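PDB 5M2A: beta subunit of photoactivated adenylyl cyclase from Beggiatoa sp. PS, which binds a flavin in a blue-light-sensing BLUF domain and probably couples its photoactivation to cyclic AMP synthesis by a linked adenylyl cyclase domain. Local coordinates for residues S122-V125 and L126-Y129; A332-Y335 and Y336-Q340. All blocks are in the same frame, centred on the assembly; numbering follows the deposited sequence.

Interaction 1. Residues S122-V125 and L126-Y129; sequences SHRV and LEKY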
ATOM      1  N   SER A 122      -0.622  14.377   7.674  1.00 20.58           N
ATOM      2  CA  SER A 122      -0.351  12.942   7.700  1.00 22.90           C
ATOM      3  C   SER A 122      -1.278  12.186   6.756  1.00 23.54           C
ATOM      4  O   SER A 122      -0.840  11.278   6.039  1.00 21.18           O
ATOM      5  CB  SER A 122      -0.482  12.416   9.131  1.00 22.46           C
ATOM      6  OG  SER A 122      -0.155  11.043   9.212  1.00 23.30           O
ATOM      7  N   HIS A 123      -2.562  12.551   6.744  1.00 19.88           N
ATOM      8  CA  HIS A 123      -3.525  11.925   5.844  1.00 19.69           C
ATOM      9  C   HIS A 123      -3.067  12.021   4.395  1.00 19.57           C
ATOM     10  O   HIS A 123      -3.125  11.038   3.642  1.00 22.26           O
ATOM     11  CB  HIS A 123      -4.891  12.602   6.035  1.00 19.06           C
ATOM     12  CG  HIS A 123      -6.036  11.904   5.357  1.00 20.19           C
ATOM     13  ND1 HIS A 123      -6.281  12.000   4.003  1.00 21.05           N
ATOM     14  CD2 HIS A 123      -7.032  11.142   5.862  1.00 22.26           C
ATOM     15  CE1 HIS A 123      -7.369  11.310   3.701  1.00 22.71           C
ATOM     16  NE2 HIS A 123      -7.841  10.774   4.813  1.00 23.75           N
ATOM     17  N   ARG A 124      -2.569  13.193   3.995  1.00 21.31           N
ATOM     18  CA  ARG A 124      -2.167  13.389   2.608  1.00 21.82           C
ATOM     19  C   ARG A 124      -0.949  12.551   2.256  1.00 23.46           C
ATOM     20  O   ARG A 124      -0.780  12.178   1.093  1.00 24.71           O
ATOM     21  CB  ARG A 124      -1.890  14.869   2.332  1.00 24.93           C
ATOM     22  CG  ARG A 124      -3.026  15.788   2.783  1.00 29.53           C
ATOM     23  CD  ARG A 124      -3.660  16.484   1.600  1.00 34.86           C
ATOM     24  NE  ARG A 124      -4.491  15.586   0.812  1.00 30.07           N
ATOM     25  CZ  ARG A 124      -5.122  15.953  -0.297  1.00 29.26           C
ATOM     26  NH1 ARG A 124      -5.857  15.077  -0.960  1.00 28.70           N
ATOM     27  NH2 ARG A 124      -5.016  17.200  -0.742  1.00 30.56           N
ATOM     28  N   VAL A 125      -0.099  12.247   3.233  1.00 21.65           N
ATOM     29  CA  VAL A 125       1.012  11.329   2.986  1.00 22.46           C
ATOM     30  C   VAL A 125       0.486   9.918   2.761  1.00 22.71           C
ATOM     31  O   VAL A 125       0.808   9.266   1.759  1.00 23.61           O
ATOM     32  CB  VAL A 125       2.008  11.362   4.156  1.00 25.76           C
ATOM     33  CG1 VAL A 125       3.042  10.257   3.974  1.00 27.69           C
ATOM     34  CG2 VAL A 125       2.701  12.709   4.214  1.00 25.84           C
ATOM     35  N   LEU A 126      -0.343   9.438   3.690  1.00 20.40           N
ATOM     36  CA  LEU A 126      -0.919   8.100   3.579  1.00 21.54           C
ATOM     37  C   LEU A 126      -1.654   7.891   2.262  1.00 21.60           C
ATOM     38  O   LEU A 126      -1.607   6.787   1.712  1.00 22.88           O
ATOM     39  CB  LEU A 126      -1.873   7.838   4.741  1.00 25.85           C
ATOM     40  CG  LEU A 126      -1.381   7.877   6.187  1.00 31.11           C
ATOM     41  CD1 LEU A 126      -2.300   7.040   7.055  1.00 27.97           C
ATOM     42  CD2 LEU A 126       0.051   7.415   6.331  1.00 32.78           C
ATOM     43  N   GLU A 127      -2.359   8.918   1.760  1.00 19.58           N
ATOM     44  CA  GLU A 127      -3.044   8.812   0.469  1.00 20.40           C
ATOM     45  C   GLU A 127      -2.124   8.321  -0.628  1.00 25.01           C
ATOM     46  O   GLU A 127      -2.561   7.599  -1.537  1.00 23.07           O
ATOM     47  CB  GLU A 127      -3.614  10.166   0.045  1.00 22.95           C
ATOM     48  CG  GLU A 127      -4.862  10.580   0.794  1.00 24.33           C
ATOM     49  CD  GLU A 127      -5.162  12.044   0.569  1.00 28.26           C
ATOM     50  OE1 GLU A 127      -5.305  12.793   1.562  1.00 26.82           O
ATOM     51  OE2 GLU A 127      -5.210  12.453  -0.614  1.00 26.03           O
ATOM     52  N   LYS A 128      -0.858   8.731  -0.594  1.00 19.96           N
ATOM     53  CA  LYS A 128       0.046   8.337  -1.664  1.00 21.97           C
ATOM     54  C   LYS A 128       0.328   6.840  -1.667  1.00 20.31           C
ATOM     55  O   LYS A 128       0.647   6.289  -2.728  1.00 22.77           O
ATOM     56  CB  LYS A 128       1.358   9.107  -1.557  1.00 25.97           C
ATOM     57  CG  LYS A 128       1.195  10.617  -1.553  1.00 34.37           C
ATOM     58  CD  LYS A 128       2.555  11.297  -1.598  1.00 34.88           C
ATOM     59  CE  LYS A 128       2.414  12.808  -1.631  1.00 37.58           C
ATOM     60  NZ  LYS A 128       1.558  13.225  -2.759  1.00 34.44           N
ATOM     61  N   TYR A 129       0.247   6.178  -0.516  1.00 19.50           N
ATOM     62  CA  TYR A 129       0.530   4.749  -0.455  1.00 26.92           C
ATOM     63  C   TYR A 129      -0.684   3.882  -0.768  1.00 27.57           C
ATOM     64  O   TYR A 129      -0.554   2.657  -0.816  1.00 23.61           O
ATOM     65  CB  TYR A 129       1.080   4.368   0.921  1.00 25.98           C
ATOM     66  CG  TYR A 129       2.465   4.901   1.188  1.00 24.28           C
ATOM     67  CD1 TYR A 129       2.659   6.217   1.589  1.00 25.61           C
ATOM     68  CD2 TYR A 129       3.588   4.087   1.025  1.00 21.16           C
ATOM     69  CE1 TYR A 129       3.926   6.712   1.827  1.00 26.01           C
ATOM     70  CE2 TYR A 129       4.860   4.577   1.256  1.00 22.45           C
ATOM     71  CZ  TYR A 129       5.022   5.890   1.664  1.00 24.27           C
ATOM     72  OH  TYR A 129       6.288   6.379   1.898  1.00 24.73           O
TER
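A local i to i+3 and i to i+4 polar cluster on helix 110-129 gathers H123 and R124 around the carboxylate of E127, where the helix packs against strands 5-14 and 77-83 of the BLUF sheet. With CG anti to the backbone N (chi1 -170°), the ring of H123 is placed so that ND1 donates to E127 OE1 at 2.7 Å. OE1 lies in the ring plane, and ND1 meets it on the anti side of the carboxylate, somewhat out of the carboxylate plane. R124 comes from the other face of the carboxylate and grips it side-on: NE reaches OE1 of E127 at 3.0 Å, nearly straight at 164°, and NH1 meets OE2 of E127 on its syn lone pair at 2.7 Å in a salt bridge. In the backbone, E127 N bonds to H123 O at 2.9 Å. The other ring nitrogen, NE2 of H123, bonds to S122 OG of the second subunit, so the imidazole bridges the carboxylate and the dimer partner, while NH2 of R124 is held by the carbonyl of N76. With two donors on OE1 and one on OE2, the carboxylate is fixed in rotation, and its negative charge probably stabilises a proton on ND1 of H123.

Interaction 2. Residues A332-Y335 and Y336-Q340; sequences AQKY and YDTLQ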
ATOM      1  N   ALA A 332       5.113  -2.836 -30.915  1.00 20.89           N
ATOM      2  CA  ALA A 332       5.930  -3.183 -29.756  1.00 19.94           C
ATOM      3  C   ALA A 332       7.259  -3.828 -30.139  1.00 23.47           C
ATOM      4  O   ALA A 332       8.021  -4.230 -29.251  1.00 20.81           O
ATOM      5  CB  ALA A 332       5.165  -4.114 -28.813  1.00 20.54           C
ATOM      6  N   GLN A 333       7.546  -3.945 -31.434  1.00 21.60           N
ATOM      7  CA  GLN A 333       8.766  -4.601 -31.882  1.00 25.95           C
ATOM      8  C   GLN A 333       9.993  -3.878 -31.347  1.00 26.90           C
ATOM      9  O   GLN A 333      10.030  -2.645 -31.302  1.00 24.43           O
ATOM     10  CB  GLN A 333       8.815  -4.633 -33.411  1.00 27.76           C
ATOM     11  CG  GLN A 333       9.963  -5.439 -33.984  1.00 42.31           C
ATOM     12  CD  GLN A 333      10.119  -5.242 -35.485  1.00 58.08           C
ATOM     13  OE1 GLN A 333      10.474  -4.153 -35.947  1.00 62.30           O
ATOM     14  NE2 GLN A 333       9.851  -6.296 -36.254  1.00 57.50           N
ATOM     15  N   LYS A 334      10.998  -4.658 -30.942  1.00 24.66           N
ATOM     16  CA  LYS A 334      12.249  -4.111 -30.420  1.00 26.55           C
ATOM     17  C   LYS A 334      13.186  -3.745 -31.564  1.00 33.63           C
ATOM     18  O   LYS A 334      13.415  -4.556 -32.466  1.00 34.27           O
ATOM     19  CB  LYS A 334      12.943  -5.124 -29.505  1.00 24.11           C
ATOM     20  CG  LYS A 334      12.231  -5.396 -28.166  1.00 22.25           C
ATOM     21  CD  LYS A 334      12.877  -6.591 -27.467  1.00 24.20           C
ATOM     22  CE  LYS A 334      12.233  -6.912 -26.119  1.00 23.88           C
ATOM     23  NZ  LYS A 334      12.650  -8.273 -25.648  1.00 23.71           N
ATOM     24  N   TYR A 335      13.722  -2.522 -31.535  1.00 34.01           N
ATOM     25  CA  TYR A 335      14.718  -2.135 -32.530  1.00 46.87           C
ATOM     26  C   TYR A 335      16.103  -2.671 -32.193  1.00 47.76           C
ATOM     27  O   TYR A 335      17.055  -2.409 -32.936  1.00 49.24           O
ATOM     28  CB  TYR A 335      14.766  -0.607 -32.682  1.00 46.45           C
ATOM     29  CG  TYR A 335      15.409   0.133 -31.524  1.00 48.07           C
ATOM     30  CD1 TYR A 335      14.700   0.388 -30.355  1.00 51.05           C
ATOM     31  CD2 TYR A 335      16.717   0.597 -31.609  1.00 52.01           C
ATOM     32  CE1 TYR A 335      15.282   1.070 -29.297  1.00 50.17           C
ATOM     33  CE2 TYR A 335      17.308   1.281 -30.558  1.00 52.78           C
ATOM     34  CZ  TYR A 335      16.585   1.515 -29.404  1.00 50.76           C
ATOM     35  OH  TYR A 335      17.166   2.197 -28.355  1.00 49.06           O
ATOM     36  N   TYR A 336      16.219  -3.425 -31.104  1.00 40.69           N
ATOM     37  CA  TYR A 336      17.467  -3.965 -30.596  1.00 35.72           C
ATOM     38  C   TYR A 336      17.314  -5.469 -30.400  1.00 36.70           C
ATOM     39  O   TYR A 336      16.206  -6.014 -30.403  1.00 35.40           O
ATOM     40  CB  TYR A 336      17.841  -3.295 -29.266  1.00 31.76           C
ATOM     41  CG  TYR A 336      16.726  -3.380 -28.234  1.00 29.13           C
ATOM     42  CD1 TYR A 336      16.615  -4.480 -27.394  1.00 30.41           C
ATOM     43  CD2 TYR A 336      15.778  -2.372 -28.118  1.00 29.33           C
ATOM     44  CE1 TYR A 336      15.600  -4.570 -26.465  1.00 30.30           C
ATOM     45  CE2 TYR A 336      14.750  -2.457 -27.182  1.00 29.60           C
ATOM     46  CZ  TYR A 336      14.675  -3.560 -26.363  1.00 30.29           C
ATOM     47  OH  TYR A 336      13.671  -3.660 -25.431  1.00 29.33           O
ATOM     48  N   ASP A 337      18.445  -6.139 -30.214  1.00 34.03           N
ATOM     49  CA  ASP A 337      18.471  -7.533 -29.794  1.00 40.57           C
ATOM     50  C   ASP A 337      18.626  -7.579 -28.279  1.00 37.49           C
ATOM     51  O   ASP A 337      19.559  -6.977 -27.732  1.00 37.10           O
ATOM     52  CB  ASP A 337      19.610  -8.294 -30.470  1.00 42.73           C
ATOM     53  CG  ASP A 337      19.686  -9.735 -30.021  1.00 53.34           C
ATOM     54  OD1 ASP A 337      18.959 -10.573 -30.596  1.00 63.44           O
ATOM     55  OD2 ASP A 337      20.462 -10.031 -29.089  1.00 53.03           O
ATOM     56  N   THR A 338      17.726  -8.307 -27.607  1.00 35.93           N
ATOM     57  CA  THR A 338      17.671  -8.245 -26.147  1.00 29.30           C
ATOM     58  C   THR A 338      18.952  -8.765 -25.505  1.00 32.74           C
ATOM     59  O   THR A 338      19.475  -8.154 -24.566  1.00 36.99           O
ATOM     60  CB  THR A 338      16.457  -9.014 -25.625  1.00 34.42           C
ATOM     61  OG1 THR A 338      15.269  -8.466 -26.206  1.00 37.05           O
ATOM     62  CG2 THR A 338      16.344  -8.873 -24.110  1.00 30.50           C
ATOM     63  N   LEU A 339      19.480  -9.892 -25.994  1.00 33.98           N
ATOM     64  CA  LEU A 339      20.737 -10.393 -25.450  1.00 32.69           C
ATOM     65  C   LEU A 339      21.859  -9.378 -25.629  1.00 34.29           C
ATOM     66  O   LEU A 339      22.654  -9.153 -24.711  1.00 39.99           O
ATOM     67  CB  LEU A 339      21.110 -11.720 -26.106  1.00 39.23           C
ATOM     68  CG  LEU A 339      22.328 -12.397 -25.484  1.00 47.67           C
ATOM     69  CD1 LEU A 339      22.039 -12.749 -24.034  1.00 48.64           C
ATOM     70  CD2 LEU A 339      22.717 -13.637 -26.278  1.00 48.50           C
ATOM     71  N   GLN A 340      21.950  -8.756 -26.803  1.00 36.46           N
ATOM     72  CA  GLN A 340      23.003  -7.767 -27.001  1.00 41.50           C
ATOM     73  C   GLN A 340      22.836  -6.584 -26.057  1.00 34.39           C
ATOM     74  O   GLN A 340      23.828  -5.994 -25.620  1.00 40.81           O
ATOM     75  CB  GLN A 340      23.030  -7.292 -28.453  1.00 51.38           C
ATOM     76  CG  GLN A 340      23.532  -8.339 -29.427  1.00 64.42           C
ATOM     77  CD  GLN A 340      23.802  -7.765 -30.805  1.00 73.37           C
ATOM     78  OE1 GLN A 340      23.242  -6.734 -31.183  1.00 74.59           O
ATOM     79  NE2 GLN A 340      24.671  -8.428 -31.559  1.00 74.26           N
TER
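Where the loop after strand 324-329 enters helix 338-349, on the surface of the cyclase domain, K334 and Y335 of the loop meet Y336 and T338 at the start of the helix. K334 runs beneath the ring of Y336. Its CB sits over the ring centre, 3.9 Å from the centroid and only 10° off the normal, a CH-pi contact, and the chain then continues past the phenol end of the ring, CD coming within 3.5 Å of CE1 of Y336. Because the lysine chain is extended beyond CG, its ammonium group travels past the tyrosine to the first turn of the helix, where NZ donates to T338 OG1 at 2.7 Å. The same NZ also bonds to the carbonyls of T286 and L289, so three oxygens receive it. An alanine here would keep CB over the tyrosine ring but would probably leave T338 OG1 and the two loop carbonyls without their shared donor and uncover the phenol end of Y336. Y335 and Y336 make a T-shaped pair, centroids 5.3 Å apart and planes at 87°: the CD2 edge of Y336 points at the face of Y335, offset toward its rim. Outside the segments, the Y335 hydroxyl is bonded to R233 and its ring receives K230 in a cation-pi contact, while Y336 meets Y246 edge-to-face. D337 caps the helix that follows: its OD2 takes the N-H of Q340 at 3.0 Å on the anti lone pair. The whole is a helix N-terminus with an aspartate N-cap, preceded by a loop whose lysine ties the first helical turn to the loop that precedes strand 293-296.

Along the chain the two contacts come in series: residues 122-129 complete interaction 1 long before residues 332-340 begin interaction 2, so neither nests in nor crosses the other. Each is made within one continuous stretch and closes no long loop. Interaction 1 belongs to the helix that follows the flavin-binding sheet and runs along the second subunit, joining the BLUF domain to the dimer interface. Interaction 2 joins the last strand of the cyclase sheet to the C-terminal helix 338-349. The centres of interactions 1 and 2 are about 39 Å apart. They lie on opposite sides of the chain's centre and do not touch, the nearest atoms of the two interactions being about 28 Å apart.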